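PDB 3O74: fructose transport system repressor FruR from Pseudomonas putida, which probably binds specific DNA sequences to repress or activate transcription of metabolic genes, with fructose 1-phosphate as its preferred effector. Local coordinates for residues 5-10 with 19-24; 159-164 with 186-191; 231-236 with 262-267. All coordinates share one frame; numbering follows the deposited sequence.

Interaction 1: 5-10 with 19-24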
ATOM      1  N   LEU B   5       1.669  16.805 -12.135  1.00 24.46           N
ATOM      2  CA  LEU B   5       0.300  16.625 -11.693  1.00 25.39           C
ATOM      3  C   LEU B   5       0.337  16.271 -10.210  1.00 25.44           C
ATOM      4  O   LEU B   5       1.260  15.598  -9.755  1.00 27.87           O
ATOM      5  CB  LEU B   5      -0.354  15.492 -12.481  1.00 23.49           C
ATOM      6  CG  LEU B   5      -0.162  15.530 -13.999  1.00 29.72           C
ATOM      7  CD1 LEU B   5      -0.614  14.221 -14.644  1.00 27.22           C
ATOM      8  CD2 LEU B   5      -0.897  16.719 -14.600  1.00 25.78           C
ATOM      9  N   GLY B   6      -0.652  16.732  -9.455  1.00 21.50           N
ATOM     10  CA  GLY B   6      -0.739  16.385  -8.048  1.00 22.64           C
ATOM     11  C   GLY B   6      -1.826  15.358  -7.792  1.00 21.79           C
ATOM     12  O   GLY B   6      -2.823  15.317  -8.512  1.00 20.59           O
ATOM     13  N   PHE B   7      -1.638  14.530  -6.766  1.00 16.16           N
ATOM     14  CA  PHE B   7      -2.660  13.587  -6.348  1.00 17.58           C
ATOM     15  C   PHE B   7      -2.799  13.614  -4.827  1.00 17.59           C
ATOM     16  O   PHE B   7      -1.878  13.240  -4.103  1.00 20.73           O
ATOM     17  CB  PHE B   7      -2.325  12.170  -6.835  1.00 19.57           C
ATOM     18  CG  PHE B   7      -3.422  11.157  -6.587  1.00 21.84           C
ATOM     19  CD1 PHE B   7      -4.717  11.560  -6.284  1.00 19.84           C
ATOM     20  CD2 PHE B   7      -3.156   9.798  -6.678  1.00 19.38           C
ATOM     21  CE1 PHE B   7      -5.725  10.622  -6.061  1.00 21.21           C
ATOM     22  CE2 PHE B   7      -4.154   8.861  -6.460  1.00 23.17           C
ATOM     23  CZ  PHE B   7      -5.443   9.273  -6.153  1.00 24.89           C
ATOM     24  N   ILE B   8      -3.946  14.084  -4.352  1.00 18.02           N
ATOM     25  CA  ILE B   8      -4.256  14.053  -2.932  1.00 18.81           C
ATOM     26  C   ILE B   8      -5.110  12.830  -2.650  1.00 20.52           C
ATOM     27  O   ILE B   8      -6.230  12.720  -3.156  1.00 20.60           O
ATOM     28  CB  ILE B   8      -5.049  15.297  -2.505  1.00 20.22           C
ATOM     29  CG1 ILE B   8      -4.202  16.557  -2.666  1.00 19.90           C
ATOM     30  CG2 ILE B   8      -5.525  15.154  -1.067  1.00 20.55           C
ATOM     31  CD1 ILE B   8      -4.955  17.834  -2.342  1.00 21.11           C
ATOM     32  N   LEU B   9      -4.591  11.913  -1.841  1.00 17.44           N
ATOM     33  CA  LEU B   9      -5.347  10.722  -1.478  1.00 20.92           C
ATOM     34  C   LEU B   9      -5.471  10.602   0.045  1.00 24.36           C
ATOM     35  O   LEU B   9      -4.699  11.215   0.786  1.00 20.04           O
ATOM     36  CB  LEU B   9      -4.727   9.477  -2.117  1.00 22.64           C
ATOM     37  CG  LEU B   9      -3.230   9.250  -1.910  1.00 23.99           C
ATOM     38  CD1 LEU B   9      -2.968   8.650  -0.539  1.00 25.63           C
ATOM     39  CD2 LEU B   9      -2.666   8.352  -2.996  1.00 22.62           C
ATOM     40  N   PRO B  10      -6.463   9.832   0.514  1.00 28.09           N
ATOM     41  CA  PRO B  10      -6.752   9.793   1.951  1.00 31.49           C
ATOM     42  C   PRO B  10      -5.781   8.941   2.754  1.00 28.87           C
ATOM     43  O   PRO B  10      -5.552   9.232   3.924  1.00 33.33           O
ATOM     44  CB  PRO B  10      -8.147   9.159   2.010  1.00 29.51           C
ATOM     45  CG  PRO B  10      -8.682   9.227   0.624  1.00 28.36           C
ATOM     46  CD  PRO B  10      -7.490   9.125  -0.265  1.00 25.65           C
ATOM     47  N   ARG B  19      -2.240   1.577  -5.851  1.00 23.16           N
ATOM     48  CA  ARG B  19      -2.303   1.018  -7.191  1.00 28.07           C
ATOM     49  C   ARG B  19      -2.708   2.082  -8.210  1.00 26.92           C
ATOM     50  O   ARG B  19      -2.084   2.223  -9.265  1.00 26.48           O
ATOM     51  CB  ARG B  19      -3.283  -0.151  -7.236  1.00 39.00           C
ATOM     52  CG  ARG B  19      -3.568  -0.645  -8.641  1.00 53.06           C
ATOM     53  CD  ARG B  19      -2.504  -1.601  -9.137  1.00 63.50           C
ATOM     54  NE  ARG B  19      -2.557  -2.872  -8.425  1.00 72.35           N
ATOM     55  CZ  ARG B  19      -2.589  -4.061  -9.020  1.00 77.28           C
ATOM     56  NH1 ARG B  19      -2.566  -4.142 -10.344  1.00 76.35           N
ATOM     57  NH2 ARG B  19      -2.639  -5.166  -8.289  1.00 79.64           N
ATOM     58  N   ILE B  20      -3.746   2.844  -7.886  1.00 25.51           N
ATOM     59  CA  ILE B  20      -4.181   3.924  -8.758  1.00 26.23           C
ATOM     60  C   ILE B  20      -3.075   4.966  -8.916  1.00 25.56           C
ATOM     61  O   ILE B  20      -2.769   5.393 -10.027  1.00 26.53           O
ATOM     62  CB  ILE B  20      -5.469   4.590  -8.231  1.00 24.78           C
ATOM     63  CG1 ILE B  20      -6.652   3.623  -8.351  1.00 27.84           C
ATOM     64  CG2 ILE B  20      -5.750   5.874  -8.993  1.00 22.03           C
ATOM     65  CD1 ILE B  20      -7.925   4.116  -7.674  1.00 29.26           C
ATOM     66  N   ALA B  21      -2.467   5.362  -7.802  1.00 29.27           N
ATOM     67  CA  ALA B  21      -1.376   6.333  -7.834  1.00 29.37           C
ATOM     68  C   ALA B  21      -0.226   5.844  -8.710  1.00 29.35           C
ATOM     69  O   ALA B  21       0.398   6.627  -9.423  1.00 26.26           O
ATOM     70  CB  ALA B  21      -0.886   6.632  -6.423  1.00 28.55           C
ATOM     71  N   LYS B  22       0.044   4.544  -8.658  1.00 30.00           N
ATOM     72  CA  LYS B  22       1.111   3.957  -9.460  1.00 34.82           C
ATOM     73  C   LYS B  22       0.744   3.950 -10.939  1.00 32.09           C
ATOM     74  O   LYS B  22       1.571   4.263 -11.795  1.00 33.23           O
ATOM     75  CB  LYS B  22       1.401   2.534  -8.991  1.00 35.61           C
ATOM     76  CG  LYS B  22       2.608   1.880  -9.641  1.00 37.29           C
ATOM     77  CD  LYS B  22       2.781   0.472  -9.094  1.00 44.94           C
ATOM     78  CE  LYS B  22       4.169  -0.086  -9.358  1.00 48.56           C
ATOM     79  NZ  LYS B  22       4.355  -1.377  -8.632  1.00 50.45           N
ATOM     80  N   GLN B  23      -0.502   3.593 -11.236  1.00 29.99           N
ATOM     81  CA  GLN B  23      -0.987   3.579 -12.618  1.00 29.44           C
ATOM     82  C   GLN B  23      -1.038   4.985 -13.207  1.00 27.63           C
ATOM     83  O   GLN B  23      -0.774   5.182 -14.394  1.00 32.29           O
ATOM     84  CB  GLN B  23      -2.372   2.936 -12.695  1.00 35.40           C
ATOM     85  CG  GLN B  23      -2.403   1.467 -12.337  1.00 45.78           C
ATOM     86  CD  GLN B  23      -1.747   0.599 -13.387  1.00 53.82           C
ATOM     87  OE1 GLN B  23      -0.977  -0.303 -13.066  1.00 59.71           O
ATOM     88  NE2 GLN B  23      -2.046   0.871 -14.653  1.00 55.60           N
ATOM     89  N   LEU B  24      -1.396   5.960 -12.379  1.00 26.73           N
ATOM     90  CA  LEU B  24      -1.388   7.350 -12.811  1.00 29.08           C
ATOM     91  C   LEU B  24       0.029   7.795 -13.136  1.00 29.32           C
ATOM     92  O   LEU B  24       0.272   8.403 -14.176  1.00 33.92           O
ATOM     93  CB  LEU B  24      -1.971   8.263 -11.732  1.00 30.55           C
ATOM     94  CG  LEU B  24      -3.488   8.410 -11.656  1.00 31.78           C
ATOM     95  CD1 LEU B  24      -3.863   9.326 -10.500  1.00 31.60           C
ATOM     96  CD2 LEU B  24      -4.057   8.941 -12.969  1.00 25.11           C
TER

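Interaction 2: 159-164 with 186-191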
ATOM      1  N   GLU B 159     -16.342   6.029  12.261  1.00 27.40           N
ATOM      2  CA  GLU B 159     -15.778   7.361  12.085  1.00 35.00           C
ATOM      3  C   GLU B 159     -14.599   7.405  11.111  1.00 36.25           C
ATOM      4  O   GLU B 159     -14.175   8.486  10.701  1.00 38.56           O
ATOM      5  CB  GLU B 159     -15.347   7.928  13.443  1.00 43.32           C
ATOM      6  CG  GLU B 159     -14.156   7.215  14.074  1.00 55.66           C
ATOM      7  CD  GLU B 159     -14.470   5.796  14.521  1.00 66.01           C
ATOM      8  OE1 GLU B 159     -15.649   5.492  14.802  1.00 63.85           O
ATOM      9  OE2 GLU B 159     -13.525   4.983  14.597  1.00 73.87           O
ATOM     10  N   ALA B 160     -14.068   6.240  10.748  1.00 29.34           N
ATOM     11  CA  ALA B 160     -12.905   6.190   9.870  1.00 27.72           C
ATOM     12  C   ALA B 160     -12.773   4.857   9.138  1.00 24.68           C
ATOM     13  O   ALA B 160     -13.197   3.814   9.639  1.00 21.48           O
ATOM     14  CB  ALA B 160     -11.635   6.481  10.666  1.00 30.86           C
ATOM     15  N   PHE B 161     -12.188   4.900   7.946  1.00 21.49           N
ATOM     16  CA  PHE B 161     -11.827   3.680   7.238  1.00 19.50           C
ATOM     17  C   PHE B 161     -10.511   3.161   7.805  1.00 25.26           C
ATOM     18  O   PHE B 161      -9.446   3.373   7.227  1.00 23.24           O
ATOM     19  CB  PHE B 161     -11.696   3.934   5.739  1.00 16.56           C
ATOM     20  CG  PHE B 161     -13.004   4.248   5.056  1.00 22.85           C
ATOM     21  CD1 PHE B 161     -13.950   3.254   4.851  1.00 21.31           C
ATOM     22  CD2 PHE B 161     -13.278   5.530   4.608  1.00 18.46           C
ATOM     23  CE1 PHE B 161     -15.151   3.536   4.217  1.00 19.10           C
ATOM     24  CE2 PHE B 161     -14.473   5.820   3.973  1.00 20.55           C
ATOM     25  CZ  PHE B 161     -15.413   4.822   3.776  1.00 23.94           C
ATOM     26  N   SER B 162     -10.591   2.492   8.949  1.00 24.63           N
ATOM     27  CA  SER B 162      -9.402   1.981   9.616  1.00 28.43           C
ATOM     28  C   SER B 162      -9.652   0.600  10.191  1.00 25.28           C
ATOM     29  O   SER B 162     -10.793   0.204  10.426  1.00 19.53           O
ATOM     30  CB  SER B 162      -8.966   2.917  10.744  1.00 28.38           C
ATOM     31  OG  SER B 162      -9.816   2.795  11.873  1.00 28.25           O
ATOM     32  N   ARG B 163      -8.565  -0.124  10.417  1.00 22.81           N
ATOM     33  CA  ARG B 163      -8.620  -1.450  11.002  1.00 26.52           C
ATOM     34  C   ARG B 163      -9.278  -1.412  12.376  1.00 29.51           C
ATOM     35  O   ARG B 163     -10.178  -2.201  12.661  1.00 28.79           O
ATOM     36  CB  ARG B 163      -7.204  -2.007  11.106  1.00 31.74           C
ATOM     37  CG  ARG B 163      -7.100  -3.419  11.624  1.00 32.24           C
ATOM     38  CD  ARG B 163      -5.699  -3.942  11.363  1.00 33.68           C
ATOM     39  NE  ARG B 163      -5.410  -5.153  12.117  1.00 40.59           N
ATOM     40  CZ  ARG B 163      -4.271  -5.827  12.027  1.00 47.45           C
ATOM     41  NH1 ARG B 163      -3.320  -5.406  11.207  1.00 47.43           N
ATOM     42  NH2 ARG B 163      -4.087  -6.922  12.751  1.00 45.11           N
ATOM     43  N   GLU B 164      -8.833  -0.490  13.225  1.00 27.63           N
ATOM     44  CA  GLU B 164      -9.369  -0.395  14.581  1.00 28.91           C
ATOM     45  C   GLU B 164     -10.854  -0.033  14.604  1.00 26.37           C
ATOM     46  O   GLU B 164     -11.591  -0.466  15.491  1.00 27.10           O
ATOM     47  CB  GLU B 164      -8.560   0.594  15.431  1.00 28.99           C
ATOM     48  CG  GLU B 164      -9.093   0.756  16.853  1.00 33.49           C
ATOM     49  CD  GLU B 164      -8.172   1.565  17.746  1.00 41.00           C
ATOM     50  OE1 GLU B 164      -8.664   2.495  18.420  1.00 42.19           O
ATOM     51  OE2 GLU B 164      -6.958   1.270  17.778  1.00 42.53           O
ATOM     52  N   THR B 186     -18.697  -5.610   4.454  1.00 20.98           N
ATOM     53  CA  THR B 186     -17.888  -4.452   4.819  1.00 22.12           C
ATOM     54  C   THR B 186     -17.681  -3.589   3.580  1.00 21.16           C
ATOM     55  O   THR B 186     -17.446  -4.104   2.485  1.00 23.83           O
ATOM     56  CB  THR B 186     -16.520  -4.858   5.397  1.00 23.06           C
ATOM     57  OG1 THR B 186     -15.856  -5.730   4.476  1.00 26.81           O
ATOM     58  CG2 THR B 186     -16.690  -5.580   6.723  1.00 28.08           C
ATOM     59  N   THR B 187     -17.769  -2.276   3.754  1.00 21.55           N
ATOM     60  CA  THR B 187     -17.679  -1.355   2.627  1.00 18.55           C
ATOM     61  C   THR B 187     -16.234  -1.064   2.232  1.00 21.35           C
ATOM     62  O   THR B 187     -15.982  -0.307   1.295  1.00 22.48           O
ATOM     63  CB  THR B 187     -18.394  -0.037   2.924  1.00 18.71           C
ATOM     64  OG1 THR B 187     -17.732   0.636   4.002  1.00 20.86           O
ATOM     65  CG2 THR B 187     -19.866  -0.302   3.282  1.00 19.73           C
ATOM     66  N   SER B 188     -15.290  -1.662   2.949  1.00 20.69           N
ATOM     67  CA  SER B 188     -13.877  -1.422   2.691  1.00 25.05           C
ATOM     68  C   SER B 188     -13.029  -2.545   3.267  1.00 26.09           C
ATOM     69  O   SER B 188     -13.291  -3.031   4.372  1.00 18.08           O
ATOM     70  CB  SER B 188     -13.447  -0.089   3.301  1.00 32.71           C
ATOM     71  OG  SER B 188     -12.046   0.096   3.174  1.00 37.52           O
ATOM     72  N   TYR B 189     -12.009  -2.957   2.521  1.00 24.25           N
ATOM     73  CA  TYR B 189     -11.159  -4.051   2.971  1.00 24.50           C
ATOM     74  C   TYR B 189     -10.494  -3.764   4.313  1.00 24.67           C
ATOM     75  O   TYR B 189     -10.310  -4.673   5.124  1.00 26.23           O
ATOM     76  CB  TYR B 189     -10.094  -4.410   1.930  1.00 26.18           C
ATOM     77  CG  TYR B 189      -9.213  -5.534   2.408  1.00 27.85           C
ATOM     78  CD1 TYR B 189      -9.688  -6.837   2.442  1.00 39.36           C
ATOM     79  CD2 TYR B 189      -7.925  -5.293   2.868  1.00 33.18           C
ATOM     80  CE1 TYR B 189      -8.900  -7.876   2.900  1.00 43.89           C
ATOM     81  CE2 TYR B 189      -7.124  -6.329   3.330  1.00 37.71           C
ATOM     82  CZ  TYR B 189      -7.620  -7.617   3.341  1.00 42.51           C
ATOM     83  OH  TYR B 189      -6.837  -8.656   3.794  1.00 44.39           O
ATOM     84  N   VAL B 190     -10.124  -2.509   4.550  1.00 23.80           N
ATOM     85  CA  VAL B 190      -9.457  -2.171   5.807  1.00 23.32           C
ATOM     86  C   VAL B 190     -10.391  -2.395   6.993  1.00 23.65           C
ATOM     87  O   VAL B 190      -9.948  -2.759   8.083  1.00 18.31           O
ATOM     88  CB  VAL B 190      -8.906  -0.724   5.827  1.00 25.81           C
ATOM     89  CG1 VAL B 190     -10.033   0.288   5.866  1.00 30.53           C
ATOM     90  CG2 VAL B 190      -7.993  -0.531   7.019  1.00 27.69           C
ATOM     91  N   LEU B 191     -11.684  -2.178   6.779  1.00 19.93           N
ATOM     92  CA  LEU B 191     -12.668  -2.455   7.816  1.00 18.90           C
ATOM     93  C   LEU B 191     -12.772  -3.952   8.054  1.00 16.67           C
ATOM     94  O   LEU B 191     -12.914  -4.391   9.187  1.00 19.35           O
ATOM     95  CB  LEU B 191     -14.042  -1.881   7.449  1.00 19.50           C
ATOM     96  CG  LEU B 191     -14.151  -0.356   7.449  1.00 20.37           C
ATOM     97  CD1 LEU B 191     -15.488   0.101   6.867  1.00 16.66           C
ATOM     98  CD2 LEU B 191     -13.957   0.196   8.849  1.00 16.73           C
TER

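Interaction 3: 231-236 with 262-267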
ATOM      1  N   ALA B 231     -13.658  -5.828  -6.423  1.00 33.21           N
ATOM      2  CA  ALA B 231     -12.424  -5.069  -6.625  1.00 29.88           C
ATOM      3  C   ALA B 231     -12.546  -3.982  -7.700  1.00 28.34           C
ATOM      4  O   ALA B 231     -13.251  -4.153  -8.689  1.00 30.49           O
ATOM      5  CB  ALA B 231     -11.274  -6.011  -6.950  1.00 32.18           C
ATOM      6  N   GLN B 232     -11.843  -2.870  -7.498  1.00 31.25           N
ATOM      7  CA  GLN B 232     -11.789  -1.800  -8.487  1.00 29.72           C
ATOM      8  C   GLN B 232     -10.967  -2.227  -9.690  1.00 30.52           C
ATOM      9  O   GLN B 232     -10.003  -2.977  -9.553  1.00 31.01           O
ATOM     10  CB  GLN B 232     -11.138  -0.547  -7.895  1.00 33.36           C
ATOM     11  CG  GLN B 232     -11.848   0.070  -6.702  1.00 41.56           C
ATOM     12  CD  GLN B 232     -11.189   1.367  -6.254  1.00 45.17           C
ATOM     13  OE1 GLN B 232     -10.728   2.158  -7.077  1.00 49.34           O
ATOM     14  NE2 GLN B 232     -11.145   1.590  -4.946  1.00 45.89           N
ATOM     15  N   GLN B 233     -11.340  -1.737 -10.868  1.00 26.38           N
ATOM     16  CA  GLN B 233     -10.472  -1.844 -12.031  1.00 29.12           C
ATOM     17  C   GLN B 233      -9.530  -0.642 -12.006  1.00 28.81           C
ATOM     18  O   GLN B 233      -9.765   0.359 -12.686  1.00 24.34           O
ATOM     19  CB  GLN B 233     -11.287  -1.883 -13.327  1.00 28.34           C
ATOM     20  CG  GLN B 233     -12.285  -3.039 -13.398  1.00 33.88           C
ATOM     21  CD  GLN B 233     -12.934  -3.197 -14.765  1.00 41.07           C
ATOM     22  OE1 GLN B 233     -12.324  -3.714 -15.700  1.00 51.26           O
ATOM     23  NE2 GLN B 233     -14.184  -2.763 -14.879  1.00 33.81           N
ATOM     24  N   HIS B 234      -8.471  -0.746 -11.204  1.00 25.27           N
ATOM     25  CA  HIS B 234      -7.578   0.380 -10.938  1.00 24.92           C
ATOM     26  C   HIS B 234      -6.942   0.946 -12.202  1.00 26.13           C
ATOM     27  O   HIS B 234      -6.777   2.160 -12.337  1.00 27.78           O
ATOM     28  CB  HIS B 234      -6.471  -0.028  -9.961  1.00 26.57           C
ATOM     29  CG  HIS B 234      -6.963  -0.765  -8.753  1.00 33.13           C
ATOM     30  ND1 HIS B 234      -7.363  -0.122  -7.599  1.00 33.39           N
ATOM     31  CD2 HIS B 234      -7.106  -2.088  -8.517  1.00 30.29           C
ATOM     32  CE1 HIS B 234      -7.736  -1.022  -6.708  1.00 29.80           C
ATOM     33  NE2 HIS B 234      -7.591  -2.222  -7.237  1.00 29.92           N
ATOM     34  N   GLY B 235      -6.573   0.061 -13.119  1.00 27.36           N
ATOM     35  CA  GLY B 235      -5.948   0.473 -14.360  1.00 29.61           C
ATOM     36  C   GLY B 235      -6.858   1.367 -15.178  1.00 29.45           C
ATOM     37  O   GLY B 235      -6.420   2.386 -15.711  1.00 34.12           O
ATOM     38  N   GLN B 236      -8.130   0.992 -15.274  1.00 29.96           N
ATOM     39  CA  GLN B 236      -9.095   1.756 -16.062  1.00 30.00           C
ATOM     40  C   GLN B 236      -9.453   3.079 -15.382  1.00 25.51           C
ATOM     41  O   GLN B 236      -9.617   4.103 -16.046  1.00 28.40           O
ATOM     42  CB  GLN B 236     -10.351   0.919 -16.338  1.00 33.51           C
ATOM     43  CG  GLN B 236     -11.346   1.583 -17.279  1.00 44.56           C
ATOM     44  CD  GLN B 236     -12.507   0.673 -17.650  1.00 53.14           C
ATOM     45  OE1 GLN B 236     -13.572   1.142 -18.058  1.00 58.19           O
ATOM     46  NE2 GLN B 236     -12.306  -0.632 -17.512  1.00 52.57           N
ATOM     47  N   GLY B 262     -17.104  -0.160 -13.684  1.00 29.68           N
ATOM     48  CA  GLY B 262     -17.586  -1.335 -12.978  1.00 27.36           C
ATOM     49  C   GLY B 262     -16.506  -1.987 -12.132  1.00 25.92           C
ATOM     50  O   GLY B 262     -15.323  -1.951 -12.476  1.00 25.35           O
ATOM     51  N   ARG B 263     -16.913  -2.574 -11.012  1.00 24.66           N
ATOM     52  CA  ARG B 263     -16.013  -3.386 -10.206  1.00 32.06           C
ATOM     53  C   ARG B 263     -16.056  -4.836 -10.687  1.00 32.71           C
ATOM     54  O   ARG B 263     -17.054  -5.278 -11.251  1.00 33.49           O
ATOM     55  CB  ARG B 263     -16.400  -3.311  -8.728  1.00 32.01           C
ATOM     56  CG  ARG B 263     -16.111  -1.964  -8.077  1.00 32.91           C
ATOM     57  CD  ARG B 263     -16.444  -1.964  -6.590  1.00 34.77           C
ATOM     58  NE  ARG B 263     -16.062  -0.702  -5.961  1.00 33.96           N
ATOM     59  CZ  ARG B 263     -14.949  -0.523  -5.257  1.00 35.47           C
ATOM     60  NH1 ARG B 263     -14.109  -1.530  -5.071  1.00 34.73           N
ATOM     61  NH2 ARG B 263     -14.680   0.664  -4.727  1.00 35.02           N
ATOM     62  N   THR B 264     -14.973  -5.576 -10.470  1.00 33.26           N
ATOM     63  CA  THR B 264     -14.955  -6.993 -10.815  1.00 39.44           C
ATOM     64  C   THR B 264     -15.355  -7.834  -9.605  1.00 39.40           C
ATOM     65  O   THR B 264     -14.926  -7.567  -8.482  1.00 35.61           O
ATOM     66  CB  THR B 264     -13.588  -7.437 -11.357  1.00 44.73           C
ATOM     67  OG1 THR B 264     -12.567  -7.135 -10.400  1.00 49.30           O
ATOM     68  CG2 THR B 264     -13.283  -6.713 -12.662  1.00 45.79           C
ATOM     69  N   PHE B 265     -16.195  -8.837  -9.836  1.00 43.32           N
ATOM     70  CA  PHE B 265     -16.689  -9.681  -8.755  1.00 45.65           C
ATOM     71  C   PHE B 265     -15.768 -10.881  -8.547  1.00 46.85           C
ATOM     72  O   PHE B 265     -15.558 -11.684  -9.459  1.00 43.81           O
ATOM     73  CB  PHE B 265     -18.115 -10.148  -9.052  1.00 50.27           C
ATOM     74  CG  PHE B 265     -18.901 -10.543  -7.827  1.00 54.52           C
ATOM     75  CD1 PHE B 265     -20.266 -10.771  -7.909  1.00 56.98           C
ATOM     76  CD2 PHE B 265     -18.279 -10.681  -6.597  1.00 58.15           C
ATOM     77  CE1 PHE B 265     -20.996 -11.134  -6.791  1.00 57.85           C
ATOM     78  CE2 PHE B 265     -19.005 -11.044  -5.474  1.00 59.59           C
ATOM     79  CZ  PHE B 265     -20.364 -11.270  -5.572  1.00 57.62           C
ATOM     80  N   LYS B 266     -15.206 -10.986  -7.348  1.00 45.19           N
ATOM     81  CA  LYS B 266     -14.387 -12.131  -6.982  1.00 45.95           C
ATOM     82  C   LYS B 266     -15.168 -12.995  -6.004  1.00 51.82           C
ATOM     83  O   LYS B 266     -15.224 -12.696  -4.812  1.00 50.45           O
ATOM     84  CB  LYS B 266     -13.077 -11.683  -6.340  1.00 50.52           C
ATOM     85  CG  LYS B 266     -12.239 -12.838  -5.807  1.00 56.63           C
ATOM     86  CD  LYS B 266     -11.660 -13.678  -6.938  1.00 60.17           C
ATOM     87  CE  LYS B 266     -11.268 -15.064  -6.449  1.00 61.85           C
ATOM     88  NZ  LYS B 266      -9.850 -15.406  -6.752  1.00 63.53           N
ATOM     89  N   GLN B 267     -15.783 -14.058  -6.511  1.00 57.27           N
ATOM     90  CA  GLN B 267     -16.570 -14.950  -5.668  1.00 61.37           C
ATOM     91  C   GLN B 267     -15.742 -16.116  -5.171  1.00 60.74           C
ATOM     92  O   GLN B 267     -15.144 -16.853  -5.955  1.00 65.27           O
ATOM     93  CB  GLN B 267     -17.809 -15.461  -6.401  1.00 65.53           C
ATOM     94  CG  GLN B 267     -18.982 -14.486  -6.409  1.00 70.65           C
ATOM     95  CD  GLN B 267     -20.238 -15.096  -7.004  1.00 78.40           C
ATOM     96  OE1 GLN B 267     -20.309 -15.362  -8.208  1.00 81.41           O
ATOM     97  NE2 GLN B 267     -21.236 -15.327  -6.159  1.00 79.58           N
TER
HETATM   98  O   HOH W   1      -9.805  -6.002 -10.720  1.00 50.93           O
HETATM   99  O   HOH W   2     -13.766  -0.120 -10.766  1.00 26.02           O

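Interaction 1: 5-10 with 19-24
F7 and L24 meet at the centre of this contact, the leucine methyl resting on the ring and A21 standing at its rim. From CB, the F7 side chain leaves strand 5-9 toward helix 19-24, whose axis comes within 10.6 Å of the strand's. CG is anti to the backbone N (chi1 -173°), which turns the ring to the helix. The CD2 and CE2 side then does the touching. CD2 lies 3.9 Å from A21 CB, which sits near the ring plane, and CD2 is equally 3.9 Å from L24 CD1. That leucine methyl lies over one face: CD1 is 4.3 Å from the ring centroid and 25° off the normal, the geometry of a CH-pi contact. L9 CB lies over the opposite face, also toward the rim, and the ring is flanked by a leucine on either side. Farther out, F7 CE2 meets I20 CG2 at 4.2 Å, an oblique approach. L9 CD2 is also 4.2 Å from A21 CB. No hydrogen bond crosses, and all five touching residues are buried, so the contact is purely apolar packing. The small A21 matches the closest backbone approach, its CA 7.5 Å from the CA of F7. Strand and helix run antiparallel (176°), as expected for the first half of the beta-alpha-beta unit made by strand 4-9, helix 15-30 and strand 34-39. F63 of strand 61-64 and L35 and I37 of strand 34-39 complete the packing, while R19 and K22, on the same helix, form salt bridges to E13 and D11 of the second subunit.

Interaction 2: 159-164 with 186-191
The ring of F161 meets the turn at 187-188 along its CD1 and CE1 side. T187 OG1 lies at the edge in the ring plane, 3.9 Å from F161 CE1, and the two side chains cross at about a right angle. S188 CB comes obliquely to F161 CD1 at 3.7 Å, and L191 CD1 reaches the same CD1 carbon, also obliquely, at 4.0 Å. The F161 side chain also touches A128, R129, R90 and D42, which places it where the two lobes of the LacI/periplasmic-binding-protein fold face each other, consistent with the effector cleft of this family. With CG anti to the carbonyl carbon (chi1 -68°), the ring points away from F161's own C=O and leaves that carbonyl to V190. CG1 of that valine is 3.4 Å from F161 O, and its other methyl, CG2, lies against the peptide joining S162 to R163. L191 spreads its two methyls likewise: CD1 goes to the ring, whereas CD2 is 3.5 Å from S162 O. At the far end, the CA of R163 gives a CA-H...O contact to V190 O (3.5 Å, angle at H 150°). Both segments lead into helices, 163-177 and 189-201, with S162 and S188 at their N-cap positions. S162 OG caps C165 N. S188 OG hydrogen-bonds a glycerol, probably from the crystallisation liquor, a position consistent with a small-molecule pocket beside the start of helix 189-201. Since no hydrogen bond joins 159-164 directly to 186-191, their contact probably rests mainly on van der Waals packing, methyl groups lying against peptide carbonyls as well as the ring, with the R163-D197 salt bridge adding a polar tie between the helices farther along.

Interaction 3: 231-236 with 262-267
A231 and T264 form an antiparallel hydrogen-bonded pair, with A231 N giving to T264 O at 3.0 Å and T264 N to A231 O at 2.9 Å. Their side chains share one face of the sheet, where A231 CB approaches T264 OG1. Past this pair the backbones no longer bond directly, and the side chain of Q233 takes over: NE2 donates to G262 O at 2.8 Å, nearly straight (166°). The acceptor lies in the plane of the Q233 amide, but the donor stands above the G262 carbonyl plane. The extended chain of Q233 (chi2 -171°) brings its amide there, and CG passes T264 CG2 obliquely at 3.9 Å. G262 O is gripped a second time by a water that accepts from Q233 N, while another water spans Q232 O and T264 OG1. On the other flank Q232 and R263 run alongside each other and point the same way. Q232 CG lies over one face of the guanidinium, 3.2 Å from R263 NH1, and the amide is turned 74° to it. A salt bridge from NE to D104 and a hydrogen bond from NH1 to M230 O orient the guanidinium. Helix 104-116 backs R263 and F265, whereas Q232 and H234 lean on helix 15-30. Within the mixed sheet, strand 257-266 lies between strand 98-102, whose S102 touches Q232 and R263, and its antiparallel neighbour 227-231, which leads into helix 234-250; the pair thus sits at the junction of the lobes, consistent with the hinge crossovers of this fold.

From the N terminus, interaction 1 closes first, in the N-terminal lobe, with eight residues between 5-10 and 19-24. Interaction 2 follows in the other lobe, bringing the starts of helices 163-177 and 189-201 together across 21 residues. Interaction 3 comes last, at the strands joining the lobes, its 25 intervening residues including most of helix 234-250. The three loops lie in series; none encloses or crosses another. Interactions 1 and 3 touch in space, with R19 CG 3.2 Å from H234 CB, so helix 15-30 meets the start of helix 234-250. Interaction 2 stands apart: its nearest atoms are about 7 Å from interaction 1 and about 6 Å from interaction 3. Interactions 1 and 2 both reach the second subunit.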